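Local coordinates for protein sulfide-quinone reductase (Aquifex aeolicus, PDB 3HYW) that oxidises hydrogen sulfide with a quinone as electron acceptor, using FAD, and builds up polysulfur chains on active-site cysteines as a trimeric monotopic membrane flavoprotein, at residues G51-E56 against A384-F389; T87-T90 against K94-E97; V406-I409 against V413-I416; T186-P189 against H193-V196; E138-P143 against R174-K179. All blocks are in the same frame, centred on the assembly; numbering follows the deposited sequence.

Interaction 1: residues G51-E56 against A384-F389. With DCQ (2-decyl-5,6-dimethoxy-3-methylcyclohexa-2,5-diene-1,4-dione), chain H.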
# COMPACT_ATOMS: atom_id res chain seq x y z
N GLY A 51 -18.23 -24.19 -14.89
CA GLY A 51 -18.27 -25.49 -15.54
C GLY A 51 -17.28 -26.46 -14.91
O GLY A 51 -16.94 -27.48 -15.51
N TRP A 52 -16.83 -26.12 -13.71
CA TRP A 52 -15.83 -26.91 -13.00
C TRP A 52 -16.48 -27.95 -12.08
O TRP A 52 -15.78 -28.71 -11.42
CB TRP A 52 -14.87 -26.01 -12.21
CG TRP A 52 -14.05 -25.05 -13.06
CD1 TRP A 52 -13.94 -25.04 -14.42
CD2 TRP A 52 -13.20 -24.01 -12.57
NE1 TRP A 52 -13.09 -24.02 -14.82
CE2 TRP A 52 -12.62 -23.38 -13.70
CE3 TRP A 52 -12.88 -23.53 -11.29
CZ2 TRP A 52 -11.74 -22.31 -13.59
CZ3 TRP A 52 -12.00 -22.46 -11.19
CH2 TRP A 52 -11.44 -21.86 -12.33
N ARG A 53 -17.81 -27.95 -12.03
CA ARG A 53 -18.57 -28.94 -11.28
C ARG A 53 -19.77 -29.40 -12.09
O ARG A 53 -20.28 -28.65 -12.93
CB ARG A 53 -19.09 -28.36 -9.95
CG ARG A 53 -18.03 -27.91 -8.96
CD ARG A 53 -17.17 -29.04 -8.41
NE ARG A 53 -16.39 -28.55 -7.28
CZ ARG A 53 -15.21 -27.95 -7.38
NH1 ARG A 53 -14.60 -27.51 -6.28
NH2 ARG A 53 -14.62 -27.77 -8.56
N LYS A 54 -20.22 -30.62 -11.83
CA LYS A 54 -21.53 -31.10 -12.26
C LYS A 54 -22.49 -30.91 -11.10
O LYS A 54 -22.10 -31.07 -9.93
CB LYS A 54 -21.48 -32.59 -12.63
CG LYS A 54 -20.67 -32.92 -13.87
CD LYS A 54 -20.56 -34.44 -14.03
CE LYS A 54 -19.79 -34.83 -15.29
NZ LYS A 54 -18.37 -34.36 -15.28
N PHE A 55 -23.74 -30.57 -11.40
CA PHE A 55 -24.74 -30.30 -10.35
C PHE A 55 -24.88 -31.45 -9.35
O PHE A 55 -24.96 -31.22 -8.14
CB PHE A 55 -26.10 -29.95 -10.97
CG PHE A 55 -27.22 -29.85 -9.97
CD1 PHE A 55 -28.11 -30.91 -9.79
CD2 PHE A 55 -27.38 -28.70 -9.21
CE1 PHE A 55 -29.15 -30.82 -8.87
CE2 PHE A 55 -28.42 -28.60 -8.27
CZ PHE A 55 -29.31 -29.66 -8.11
N GLU A 56 -24.90 -32.68 -9.85
CA GLU A 56 -25.12 -33.84 -8.99
C GLU A 56 -23.94 -34.12 -8.05
O GLU A 56 -24.08 -34.85 -7.06
CB GLU A 56 -25.53 -35.06 -9.82
CG GLU A 56 -26.85 -34.82 -10.58
CD GLU A 56 -27.36 -36.02 -11.36
OE1 GLU A 56 -26.64 -37.03 -11.50
OE2 GLU A 56 -28.52 -35.94 -11.84
N ALA A 384 -11.33 -29.84 -0.46
CA ALA A 384 -11.46 -30.83 0.61
C ALA A 384 -12.68 -30.55 1.49
O ALA A 384 -13.44 -31.47 1.79
CB ALA A 384 -10.18 -30.91 1.44
N PHE A 385 -12.88 -29.29 1.86
CA PHE A 385 -14.03 -28.91 2.67
C PHE A 385 -15.38 -29.19 1.99
O PHE A 385 -16.33 -29.62 2.64
CB PHE A 385 -13.96 -27.44 3.12
CG PHE A 385 -15.10 -27.07 4.03
CD1 PHE A 385 -15.13 -27.53 5.34
CD2 PHE A 385 -16.17 -26.31 3.56
CE1 PHE A 385 -16.20 -27.22 6.17
CE2 PHE A 385 -17.23 -25.99 4.39
CZ PHE A 385 -17.24 -26.44 5.70
N GLU A 386 -15.44 -28.93 0.68
CA GLU A 386 -16.60 -29.27 -0.14
C GLU A 386 -16.98 -30.75 0.01
O GLU A 386 -18.12 -31.06 0.33
CB GLU A 386 -16.30 -28.92 -1.60
CG GLU A 386 -17.40 -29.23 -2.58
CD GLU A 386 -16.98 -28.99 -4.01
OE1 GLU A 386 -16.38 -27.93 -4.29
OE2 GLU A 386 -17.23 -29.88 -4.85
N LYS A 387 -16.01 -31.64 -0.19
CA LYS A 387 -16.23 -33.08 -0.05
C LYS A 387 -16.70 -33.44 1.36
O LYS A 387 -17.64 -34.21 1.55
CB LYS A 387 -14.97 -33.87 -0.42
CG LYS A 387 -14.41 -33.56 -1.82
CD LYS A 387 -15.43 -33.92 -2.90
CE LYS A 387 -14.98 -33.46 -4.28
NZ LYS A 387 -16.01 -33.82 -5.31
N TYR A 388 -16.04 -32.84 2.35
CA TYR A 388 -16.35 -33.04 3.77
C TYR A 388 -17.76 -32.58 4.15
O TYR A 388 -18.48 -33.32 4.83
CB TYR A 388 -15.29 -32.37 4.66
CG TYR A 388 -15.61 -32.37 6.15
CD1 TYR A 388 -15.71 -33.57 6.86
CD2 TYR A 388 -15.80 -31.17 6.84
CE1 TYR A 388 -16.00 -33.57 8.23
CE2 TYR A 388 -16.08 -31.17 8.22
CZ TYR A 388 -16.18 -32.37 8.90
OH TYR A 388 -16.46 -32.38 10.25
N PHE A 389 -18.16 -31.39 3.73
CA PHE A 389 -19.49 -30.90 4.07
C PHE A 389 -20.60 -31.74 3.45
O PHE A 389 -21.59 -32.07 4.11
CB PHE A 389 -19.69 -29.42 3.73
CG PHE A 389 -20.83 -28.78 4.50
CD1 PHE A 389 -22.12 -28.75 3.97
CD2 PHE A 389 -20.61 -28.25 5.77
CE1 PHE A 389 -23.17 -28.19 4.70
CE2 PHE A 389 -21.65 -27.69 6.50
CZ PHE A 389 -22.94 -27.66 5.96
O2 DCQ H . -18.10 -23.14 7.55
C2 DCQ H . -16.78 -23.37 7.35
C3 DCQ H . -16.16 -22.86 6.22
O3 DCQ H . -16.88 -22.11 5.32
C3M DCQ H . -17.61 -22.68 4.23
C4 DCQ H . -14.81 -23.10 6.01
O4 DCQ H . -14.19 -22.59 4.89
C4M DCQ H . -13.86 -23.42 3.78
C5 DCQ H . -14.08 -23.85 6.93
O5 DCQ H . -12.76 -24.07 6.71
C1 DCQ H . -16.06 -24.12 8.28
C1M DCQ H . -16.76 -24.66 9.50
C6 DCQ H . -14.70 -24.37 8.06
C7 DCQ H . -13.89 -25.18 9.06
C8 DCQ H . -13.58 -26.58 8.53
C9 DCQ H . -13.69 -27.62 9.63
C10 DCQ H . -12.36 -28.34 9.86
C11 DCQ H . -12.45 -29.79 9.42
C12 DCQ H . -11.90 -30.73 10.48
C13 DCQ H . -10.53 -31.27 10.07
C14 DCQ H . -10.15 -32.50 10.89
C15 DCQ H . -8.70 -32.92 10.64
C16 DCQ H . -8.51 -34.39 10.94
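R53 and E386 join two segments whose backbones stay well apart: their CA atoms, the nearest pair, are 11.3 Å from each other. Segment 51-56 leaves helix 45-50 through G51, whose positive phi and two bonds back into the last turn make a Schellman motif. Segment 384-389 is part of helix 376-395. Long side chains bridge the distance, coming from opposite directions. The guanidinium of R53 grips the carboxylate side-on. NH1 of R53 donates to OE1 of E386 at 2.7 Å, and NE of R53 to OE2 of E386 at 2.9 Å. NE also makes a weak bond to OE1. The two planes are turned 36° apart, so the pairing is twisted rather than flat. E386 reaches across with CG anti to its backbone N (chi1 179°) and an extended chain. NH2 of R53 turns back to W52 O (3.2 Å), which helps to fix the rotation of the group. E386 is buried and also packs on F41, A44 and I58. On the same helix, F385 lays a ring face against the quinone head, with F385 CE2 3.3 Å from DCQ C3M. The salt bridge thus ties the loop after helix 45-50 to a helix that lines the quinone pocket.

Interaction 2: residues T87-T90 against K94-E97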
# COMPACT_ATOMS: atom_id res chain seq x y z
N THR A 87 -48.59 -21.96 13.45
CA THR A 87 -48.77 -22.75 12.24
C THR A 87 -47.97 -22.24 11.05
O THR A 87 -47.65 -21.05 10.96
CB THR A 87 -50.24 -22.83 11.80
OG1 THR A 87 -50.73 -21.51 11.58
CG2 THR A 87 -51.10 -23.55 12.84
N VAL A 88 -47.65 -23.16 10.14
CA VAL A 88 -47.09 -22.84 8.84
C VAL A 88 -48.03 -23.42 7.78
O VAL A 88 -48.53 -24.55 7.93
CB VAL A 88 -45.66 -23.44 8.67
CG1 VAL A 88 -45.04 -23.02 7.33
CG2 VAL A 88 -44.76 -23.01 9.81
N THR A 89 -48.27 -22.66 6.73
CA THR A 89 -49.08 -23.13 5.61
C THR A 89 -48.23 -23.20 4.36
O THR A 89 -47.50 -22.26 4.05
CB THR A 89 -50.31 -22.21 5.37
OG1 THR A 89 -50.89 -21.85 6.63
CG2 THR A 89 -51.35 -22.91 4.50
N THR A 90 -48.32 -24.32 3.65
CA THR A 90 -47.57 -24.51 2.41
C THR A 90 -48.35 -23.98 1.21
O THR A 90 -49.53 -23.64 1.33
CB THR A 90 -47.17 -25.99 2.19
OG1 THR A 90 -48.34 -26.79 2.07
CG2 THR A 90 -46.32 -26.50 3.34
N LYS A 94 -51.50 -26.98 2.78
CA LYS A 94 -51.31 -27.85 3.94
C LYS A 94 -50.92 -27.05 5.19
O LYS A 94 -49.98 -26.26 5.16
CB LYS A 94 -50.26 -28.93 3.63
CG LYS A 94 -50.02 -29.92 4.75
CD LYS A 94 -48.85 -30.86 4.45
CE LYS A 94 -48.70 -31.91 5.55
NZ LYS A 94 -49.98 -32.65 5.79
N LYS A 95 -51.65 -27.27 6.29
CA LYS A 95 -51.38 -26.60 7.56
C LYS A 95 -50.56 -27.49 8.48
O LYS A 95 -50.98 -28.60 8.82
CB LYS A 95 -52.68 -26.21 8.27
CG LYS A 95 -53.45 -25.07 7.63
CD LYS A 95 -52.99 -23.71 8.13
CE LYS A 95 -53.98 -22.63 7.73
NZ LYS A 95 -53.42 -21.26 7.89
N ILE A 96 -49.40 -26.99 8.88
CA ILE A 96 -48.50 -27.71 9.76
C ILE A 96 -48.35 -26.94 11.07
O ILE A 96 -47.94 -25.77 11.07
CB ILE A 96 -47.11 -27.94 9.09
CG1 ILE A 96 -47.28 -28.75 7.81
CG2 ILE A 96 -46.17 -28.69 10.03
CD1 ILE A 96 -46.58 -28.17 6.62
N GLU A 97 -48.70 -27.58 12.18
CA GLU A 97 -48.60 -26.96 13.49
C GLU A 97 -47.21 -27.21 14.07
O GLU A 97 -46.58 -28.23 13.77
CB GLU A 97 -49.68 -27.51 14.42
CG GLU A 97 -50.12 -26.55 15.51
CD GLU A 97 -51.61 -26.62 15.76
OE1 GLU A 97 -52.37 -25.97 15.01
OE2 GLU A 97 -52.02 -27.32 16.72
O HOH W 1 -53.23 -21.11 10.70
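T89 and K95 meet at an oblique angle on one face of a beta hairpin. K95 bends at chi2 (-87°), which turns its chain back over the neighbouring strand. NZ of K95 then donates to OG1 of T89 at 2.9 Å. CD of K95 lies against the same hydroxyl. T87 and E97 share this face. There the T87 methyl CG2 approaches OE1 of E97 at 3.5 Å, while T87 OG1 turns to a water that also accepts from K95 NZ. The lysine ammonium is therefore shared between a hydroxyl and a water on one side of the sheet.

The other face carries V88 and I96. The side chains of I96 and T90 cross at about a right angle, and CD1 of I96 touches CG2 of T90 at 3.7 Å. T90 and K94 lie side by side and point the same way, with T90 OG1 3.3 Å from K94 CB. This hydroxyl also accepts a weak bond from K94 N.

The N-to-C directions of the two short strands make 155°, so they are antiparallel. V88 and I96 form the hydrogen-bonded pair, with V88 N to I96 O and I96 N to V88 O both 2.8 Å. T87-E97 and T89-K95 are non-hydrogen-bonded pairs. T90 N to K94 O continues the pairing toward the turn. Strand 78-82 flanks strand 87-90 on its other edge.

The chemistry divides the hairpin in two. On the polar face K95, probably charged, is bound by hydroxyl and water oxygens, which adds to the backbone pairing. On the apolar face V88 and I96 pack on strand 4-8 of the FAD-binding sheet.

Interaction 3: residues V406-I409 against V413-I416. With DCQ (2-decyl-5,6-dimethoxy-3-methylcyclohexa-2,5-diene-1,4-dione), chain H.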
# COMPACT_ATOMS: atom_id res chain seq x y z
N VAL A 406 -10.97 -29.77 16.68
CA VAL A 406 -9.95 -29.41 15.69
C VAL A 406 -9.90 -27.89 15.44
O VAL A 406 -8.82 -27.30 15.35
CB VAL A 406 -10.14 -30.19 14.36
CG1 VAL A 406 -9.25 -29.64 13.26
CG2 VAL A 406 -9.83 -31.68 14.58
N LEU A 407 -11.08 -27.27 15.34
CA LEU A 407 -11.19 -25.82 15.21
C LEU A 407 -10.62 -25.10 16.44
O LEU A 407 -10.02 -24.03 16.31
CB LEU A 407 -12.65 -25.42 14.98
CG LEU A 407 -13.16 -25.02 13.59
CD1 LEU A 407 -12.27 -25.45 12.43
CD2 LEU A 407 -14.60 -25.49 13.39
N GLU A 408 -10.84 -25.68 17.62
CA GLU A 408 -10.29 -25.16 18.87
C GLU A 408 -8.75 -25.23 18.83
O GLU A 408 -8.08 -24.25 19.16
CB GLU A 408 -10.86 -25.94 20.06
CG GLU A 408 -10.62 -25.33 21.45
CD GLU A 408 -11.05 -26.26 22.59
OE1 GLU A 408 -12.16 -26.86 22.52
OE2 GLU A 408 -10.29 -26.40 23.58
N ILE A 409 -8.21 -26.38 18.40
CA ILE A 409 -6.76 -26.59 18.34
C ILE A 409 -6.06 -25.63 17.37
O ILE A 409 -5.04 -25.02 17.71
CB ILE A 409 -6.37 -28.07 17.99
CG1 ILE A 409 -7.01 -29.05 18.98
CG2 ILE A 409 -4.87 -28.26 18.03
CD1 ILE A 409 -6.94 -30.52 18.54
N VAL A 413 -11.13 -21.35 18.24
CA VAL A 413 -12.56 -21.01 18.12
C VAL A 413 -13.45 -21.89 19.01
O VAL A 413 -13.26 -23.11 19.09
CB VAL A 413 -13.05 -20.97 16.63
CG1 VAL A 413 -12.28 -21.92 15.76
CG2 VAL A 413 -14.57 -21.22 16.50
N HIS A 414 -14.38 -21.24 19.70
CA HIS A 414 -15.47 -21.89 20.40
C HIS A 414 -16.72 -21.38 19.70
O HIS A 414 -16.92 -20.17 19.60
CB HIS A 414 -15.49 -21.52 21.89
CG HIS A 414 -14.27 -21.95 22.64
ND1 HIS A 414 -13.08 -21.25 22.62
CD2 HIS A 414 -14.05 -23.02 23.45
CE1 HIS A 414 -12.19 -21.86 23.38
NE2 HIS A 414 -12.75 -22.93 23.90
N PRO A 415 -17.55 -22.30 19.17
CA PRO A 415 -18.65 -21.89 18.28
C PRO A 415 -19.82 -21.15 18.95
O PRO A 415 -20.44 -20.30 18.31
CB PRO A 415 -19.12 -23.22 17.68
CG PRO A 415 -18.74 -24.27 18.68
CD PRO A 415 -17.48 -23.77 19.35
N ILE A 416 -20.11 -21.48 20.21
CA ILE A 416 -21.23 -20.87 20.93
C ILE A 416 -20.80 -20.51 22.34
O ILE A 416 -19.86 -21.09 22.89
CB ILE A 416 -22.50 -21.78 20.94
CG1 ILE A 416 -22.26 -23.10 21.70
CG2 ILE A 416 -22.99 -22.06 19.51
CD1 ILE A 416 -23.49 -24.01 21.78
O2 DCQ H . -18.10 -23.14 7.55
C2 DCQ H . -16.78 -23.37 7.35
C3 DCQ H . -16.16 -22.86 6.22
O3 DCQ H . -16.88 -22.11 5.32
C3M DCQ H . -17.61 -22.68 4.23
C4 DCQ H . -14.81 -23.10 6.01
O4 DCQ H . -14.19 -22.59 4.89
C4M DCQ H . -13.86 -23.42 3.78
C5 DCQ H . -14.08 -23.85 6.93
O5 DCQ H . -12.76 -24.07 6.71
C1 DCQ H . -16.06 -24.12 8.28
C1M DCQ H . -16.76 -24.66 9.50
C6 DCQ H . -14.70 -24.37 8.06
C7 DCQ H . -13.89 -25.18 9.06
C8 DCQ H . -13.58 -26.58 8.53
C9 DCQ H . -13.69 -27.62 9.63
C10 DCQ H . -12.36 -28.34 9.86
C11 DCQ H . -12.45 -29.79 9.42
C12 DCQ H . -11.90 -30.73 10.48
C13 DCQ H . -10.53 -31.27 10.07
C14 DCQ H . -10.15 -32.50 10.89
C15 DCQ H . -8.70 -32.92 10.64
C16 DCQ H . -8.51 -34.39 10.94
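L407 and V413 meet at the C-terminal end of helix 401-411, beside the quinone pocket. Here V413 folds back against the last turns before the chain leads off to strand 416-418. The contact combines apolar packing, one weak backbone bond and a loose polar approach.

The apolar part is the contact of L407 with V413. The two side chains cross at a slant. CG1 of V413 is 3.6 Å from CB of L407 and also lies near its CG. The same methyl sits 3.1 Å from the carbonyl O of L407. This is a tight contact, made with V413 chi1 at a strained 30°. V413 also touches S344, and L407 touches I346, a quinone-binding residue.

The quinone is met by the same helix. L407 turns CD1 toward the start of the decyl tail, 3.7 Å from DCQ C7. One residue earlier, V406 places both of its methyls on the tail farther out; CG2 of V406 is 3.8 Å from DCQ C14. The helix thus lines the tail along part of its length.

The backbone bond runs from V413 N to L407 O. At 3.5 Å it is weak, although its N-H points almost straight at the oxygen (172°). It joins residues six apart.

The polar approach is that of E408 and H414. E408 is extended, with CG anti to its backbone N, which brings its carboxylate obliquely up to the imidazole. The planes are 25° apart. The group stays at a distance: CD of E408 lies 4.0 Å from NE2 of H414.

Interaction 4: residues T186-P189 against H193-V196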
# COMPACT_ATOMS: atom_id res chain seq x y z
N THR A 186 -17.56 -2.38 -7.54
CA THR A 186 -18.19 -2.72 -6.27
C THR A 186 -18.75 -1.53 -5.48
O THR A 186 -18.25 -0.40 -5.57
CB THR A 186 -17.23 -3.57 -5.38
OG1 THR A 186 -17.89 -3.92 -4.16
CG2 THR A 186 -15.93 -2.80 -5.09
N SER A 187 -19.81 -1.82 -4.72
CA SER A 187 -20.38 -0.89 -3.75
C SER A 187 -19.49 -0.73 -2.51
O SER A 187 -19.61 0.26 -1.78
CB SER A 187 -21.77 -1.37 -3.34
OG SER A 187 -21.81 -2.79 -3.17
N GLU A 188 -18.61 -1.70 -2.26
CA GLU A 188 -17.62 -1.59 -1.18
C GLU A 188 -16.85 -0.29 -1.32
O GLU A 188 -16.54 0.13 -2.44
CB GLU A 188 -16.61 -2.73 -1.25
CG GLU A 188 -17.12 -4.11 -0.90
CD GLU A 188 -16.19 -5.16 -1.44
OE1 GLU A 188 -16.18 -5.35 -2.68
OE2 GLU A 188 -15.44 -5.76 -0.66
N PRO A 189 -16.52 0.35 -0.18
CA PRO A 189 -15.75 1.59 -0.20
C PRO A 189 -14.33 1.35 -0.71
O PRO A 189 -13.69 2.27 -1.21
CB PRO A 189 -15.72 2.02 1.27
CG PRO A 189 -15.93 0.76 2.04
CD PRO A 189 -16.86 -0.05 1.20
N HIS A 193 -13.19 -5.07 1.38
CA HIS A 193 -14.03 -4.63 2.49
C HIS A 193 -14.97 -5.76 2.93
O HIS A 193 -15.13 -6.01 4.13
CB HIS A 193 -14.84 -3.39 2.10
CG HIS A 193 -15.72 -2.87 3.19
ND1 HIS A 193 -16.99 -3.36 3.42
CD2 HIS A 193 -15.54 -1.87 4.09
CE1 HIS A 193 -17.55 -2.70 4.42
NE2 HIS A 193 -16.69 -1.80 4.85
N PHE A 194 -15.60 -6.41 1.95
CA PHE A 194 -16.44 -7.61 2.16
C PHE A 194 -17.72 -7.39 2.98
O PHE A 194 -18.38 -8.35 3.37
CB PHE A 194 -15.64 -8.76 2.79
CG PHE A 194 -14.42 -9.18 2.02
CD1 PHE A 194 -14.47 -9.38 0.63
CD2 PHE A 194 -13.22 -9.43 2.69
CE1 PHE A 194 -13.32 -9.78 -0.08
CE2 PHE A 194 -12.07 -9.85 1.99
CZ PHE A 194 -12.13 -10.02 0.60
N GLY A 195 -18.08 -6.14 3.24
CA GLY A 195 -19.20 -5.85 4.15
C GLY A 195 -18.83 -6.07 5.62
O GLY A 195 -19.71 -6.17 6.48
N VAL A 196 -17.54 -6.16 5.91
CA VAL A 196 -17.07 -6.38 7.29
C VAL A 196 -15.99 -5.39 7.75
O VAL A 196 -15.39 -5.57 8.82
CB VAL A 196 -16.57 -7.85 7.52
CG1 VAL A 196 -17.66 -8.85 7.20
CG2 VAL A 196 -15.33 -8.13 6.69
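E188 reaches across to a type I' beta turn at H193-V196, close to the polysulfur site. Its CB lies 3.8 Å from CB of H193, and CG continues past that same atom as the two side chains slide by in opposite directions. CD carries the carboxylate to the turn. There OE2 accepts a nearly straight bond from the backbone N of F194 (2.7 Å, 170°). It is met on the anti side, 18° out of the carboxylate plane. The other oxygen, OE1, takes a bond from T186 OG1 at 2.7 Å through its anti lone pair, and has a second hydrogen bond with Y161 OH. T186 OG1 also accepts from E188 N, an ST turn, which probably steadies the start of this side chain. Both oxygens of the buried carboxylate are thus held.

The next residue, P189, packs on H193. The two side chains cross at about a right angle, and CD of P189 makes a CH-pi contact over one face of the H193 ring. H193 NE2 is hydrogen-bonded to OE2 of E302. F194 leads off to the octathiocane pocket, where Y161 and F358 meet it edge-to-face. On the imidazole, the closest touch is CG of P189 to CD2 of H193, at 3.4 Å.

Interaction 5: residues E138-P143 against R174-K179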
# COMPACT_ATOMS: atom_id res chain seq x y z
N GLU A 138 -20.02 -18.38 -24.73
CA GLU A 138 -20.16 -17.31 -25.73
C GLU A 138 -19.04 -16.26 -25.63
O GLU A 138 -18.62 -15.68 -26.63
CB GLU A 138 -21.53 -16.65 -25.59
CG GLU A 138 -21.89 -15.61 -26.65
CD GLU A 138 -23.18 -14.85 -26.35
OE1 GLU A 138 -23.95 -15.28 -25.45
OE2 GLU A 138 -23.44 -13.82 -27.02
N LEU A 139 -18.56 -16.01 -24.41
CA LEU A 139 -17.45 -15.09 -24.19
C LEU A 139 -16.12 -15.64 -24.72
O LEU A 139 -15.33 -14.90 -25.31
CB LEU A 139 -17.32 -14.72 -22.71
CG LEU A 139 -16.09 -13.91 -22.30
CD1 LEU A 139 -16.20 -12.44 -22.76
CD2 LEU A 139 -15.86 -14.01 -20.80
N TYR A 140 -15.87 -16.93 -24.50
CA TYR A 140 -14.65 -17.58 -24.97
C TYR A 140 -14.60 -17.60 -26.50
O TYR A 140 -13.53 -17.43 -27.10
CB TYR A 140 -14.52 -19.01 -24.43
CG TYR A 140 -14.71 -19.17 -22.93
CD1 TYR A 140 -15.49 -20.22 -22.43
CD2 TYR A 140 -14.11 -18.30 -22.02
CE1 TYR A 140 -15.67 -20.39 -21.06
CE2 TYR A 140 -14.30 -18.46 -20.64
CZ TYR A 140 -15.07 -19.51 -20.17
OH TYR A 140 -15.25 -19.68 -18.82
N ALA A 141 -15.76 -17.82 -27.12
CA ALA A 141 -15.91 -17.84 -28.57
C ALA A 141 -15.69 -16.44 -29.17
O ALA A 141 -14.99 -16.29 -30.17
CB ALA A 141 -17.29 -18.37 -28.95
N ASN A 142 -16.28 -15.43 -28.53
CA ASN A 142 -16.16 -14.05 -28.97
C ASN A 142 -15.72 -13.14 -27.84
O ASN A 142 -16.55 -12.51 -27.18
CB ASN A 142 -17.48 -13.57 -29.59
CG ASN A 142 -17.80 -14.30 -30.89
OD1 ASN A 142 -17.12 -14.12 -31.90
ND2 ASN A 142 -18.84 -15.13 -30.85
N PRO A 143 -14.39 -13.08 -27.58
CA PRO A 143 -13.85 -12.35 -26.43
C PRO A 143 -14.12 -10.84 -26.49
O PRO A 143 -14.07 -10.23 -27.56
CB PRO A 143 -12.35 -12.64 -26.51
CG PRO A 143 -12.10 -12.98 -27.94
CD PRO A 143 -13.33 -13.70 -28.39
N ARG A 174 -7.13 -20.90 -21.42
CA ARG A 174 -7.54 -20.92 -22.82
C ARG A 174 -6.63 -20.05 -23.70
O ARG A 174 -6.77 -20.03 -24.93
CB ARG A 174 -9.00 -20.48 -22.95
CG ARG A 174 -10.01 -21.48 -22.39
CD ARG A 174 -11.41 -20.90 -22.32
NE ARG A 174 -12.40 -21.88 -21.89
CZ ARG A 174 -13.14 -22.63 -22.71
NH1 ARG A 174 -13.03 -22.51 -24.02
NH2 ARG A 174 -14.01 -23.50 -22.20
N GLY A 175 -5.70 -19.33 -23.06
CA GLY A 175 -4.75 -18.46 -23.75
C GLY A 175 -5.39 -17.25 -24.42
O GLY A 175 -4.87 -16.75 -25.41
N ILE A 176 -6.51 -16.79 -23.88
CA ILE A 176 -7.24 -15.66 -24.46
C ILE A 176 -7.44 -14.49 -23.48
O ILE A 176 -8.25 -13.59 -23.74
CB ILE A 176 -8.61 -16.10 -25.06
CG1 ILE A 176 -9.50 -16.76 -23.99
CG2 ILE A 176 -8.40 -17.01 -26.27
CD1 ILE A 176 -10.98 -16.81 -24.34
N ARG A 177 -6.70 -14.49 -22.38
CA ARG A 177 -6.79 -13.42 -21.38
C ARG A 177 -6.34 -12.06 -21.95
O ARG A 177 -6.87 -11.01 -21.56
CB ARG A 177 -6.01 -13.78 -20.10
CG ARG A 177 -6.02 -12.69 -19.01
CD ARG A 177 -7.42 -12.43 -18.45
NE ARG A 177 -7.80 -11.02 -18.60
CZ ARG A 177 -7.56 -10.05 -17.71
NH1 ARG A 177 -6.94 -10.30 -16.57
NH2 ARG A 177 -7.96 -8.82 -17.98
N TYR A 178 -5.40 -12.08 -22.90
CA TYR A 178 -4.94 -10.85 -23.55
C TYR A 178 -6.00 -10.22 -24.47
O TYR A 178 -5.83 -9.10 -24.95
CB TYR A 178 -3.61 -11.08 -24.29
CG TYR A 178 -3.73 -11.71 -25.66
CD1 TYR A 178 -3.47 -10.97 -26.82
CD2 TYR A 178 -4.09 -13.06 -25.80
CE1 TYR A 178 -3.57 -11.55 -28.08
CE2 TYR A 178 -4.20 -13.64 -27.06
CZ TYR A 178 -3.93 -12.88 -28.19
OH TYR A 178 -4.03 -13.45 -29.44
N LYS A 179 -7.09 -10.95 -24.71
CA LYS A 179 -8.21 -10.46 -25.51
C LYS A 179 -9.38 -10.00 -24.64
O LYS A 179 -10.35 -9.44 -25.16
CB LYS A 179 -8.70 -11.54 -26.48
CG LYS A 179 -7.66 -12.03 -27.47
CD LYS A 179 -8.32 -12.56 -28.74
CE LYS A 179 -7.31 -13.20 -29.69
NZ LYS A 179 -6.72 -14.47 -29.13
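Y140, P143 and R174 lose the most surface here, and Y140 stands first. Its ring and the guanidinium of R174 form a flat stack. The planes are only 9° apart and the centres 3.9 Å apart. The side chains approach at about a right angle. NE of R174 lies over the middle of the ring, while CZ is displaced toward the edge and comes within 3.4 Å of CD1 of Y140. This is an off-centre cation-pi contact. CD of R174 adds a CH-pi contact over the same face. The arginine chain is extended from CG to NE (chi2 170°), which carries the guanidinium out over the ring. Its NE is salt-bridged to E170, a second partner that probably helps to hold the group there.

I176 packs at the root of the Y140 side chain. Its CD1 approaches CA of Y140 at 3.8 Å and lies 4.2 Å from CB of Y140. P143 forms a separate patch with K179. The two side chains lie side by side, with CB of P143 3.8 Å from CB of K179. NZ of K179 bonds to Y178 OH at 2.9 Å.

The contact is at the surface, away from the active and ligand sites. It joins the end of helix 126-141 to the turn after helix 158-173, where G175 closes a Schellman motif. Y140 also rests on L167 and L171 of that helix. The Y178 backbone hydrogen-bonds to E368 and R429 of a second subunit, and its ring makes a cation-pi contact with R342 of that subunit. The 3-10 segment 177-179 then leads on to strand 182-185.

From the N terminus, the loop 51-56 opens interaction 1, which closes only at helix 376-395. Interactions 2, 5 and 4 are nested in that long loop, in this order, in series with one another. Interaction 2 is the hairpin 87-90/94-97, at the FAD-binding part of the fold. Interaction 5 ties helix 126-141 to the turn after helix 158-173. Interaction 4 folds the loop after strand 182-185. Interaction 3 comes after interaction 1 has closed and packs the end of helix 401-411 against the residues that follow it. None of them cross. Interactions 1 and 3 both touch the quinone, their nearest atoms about 8 Å apart.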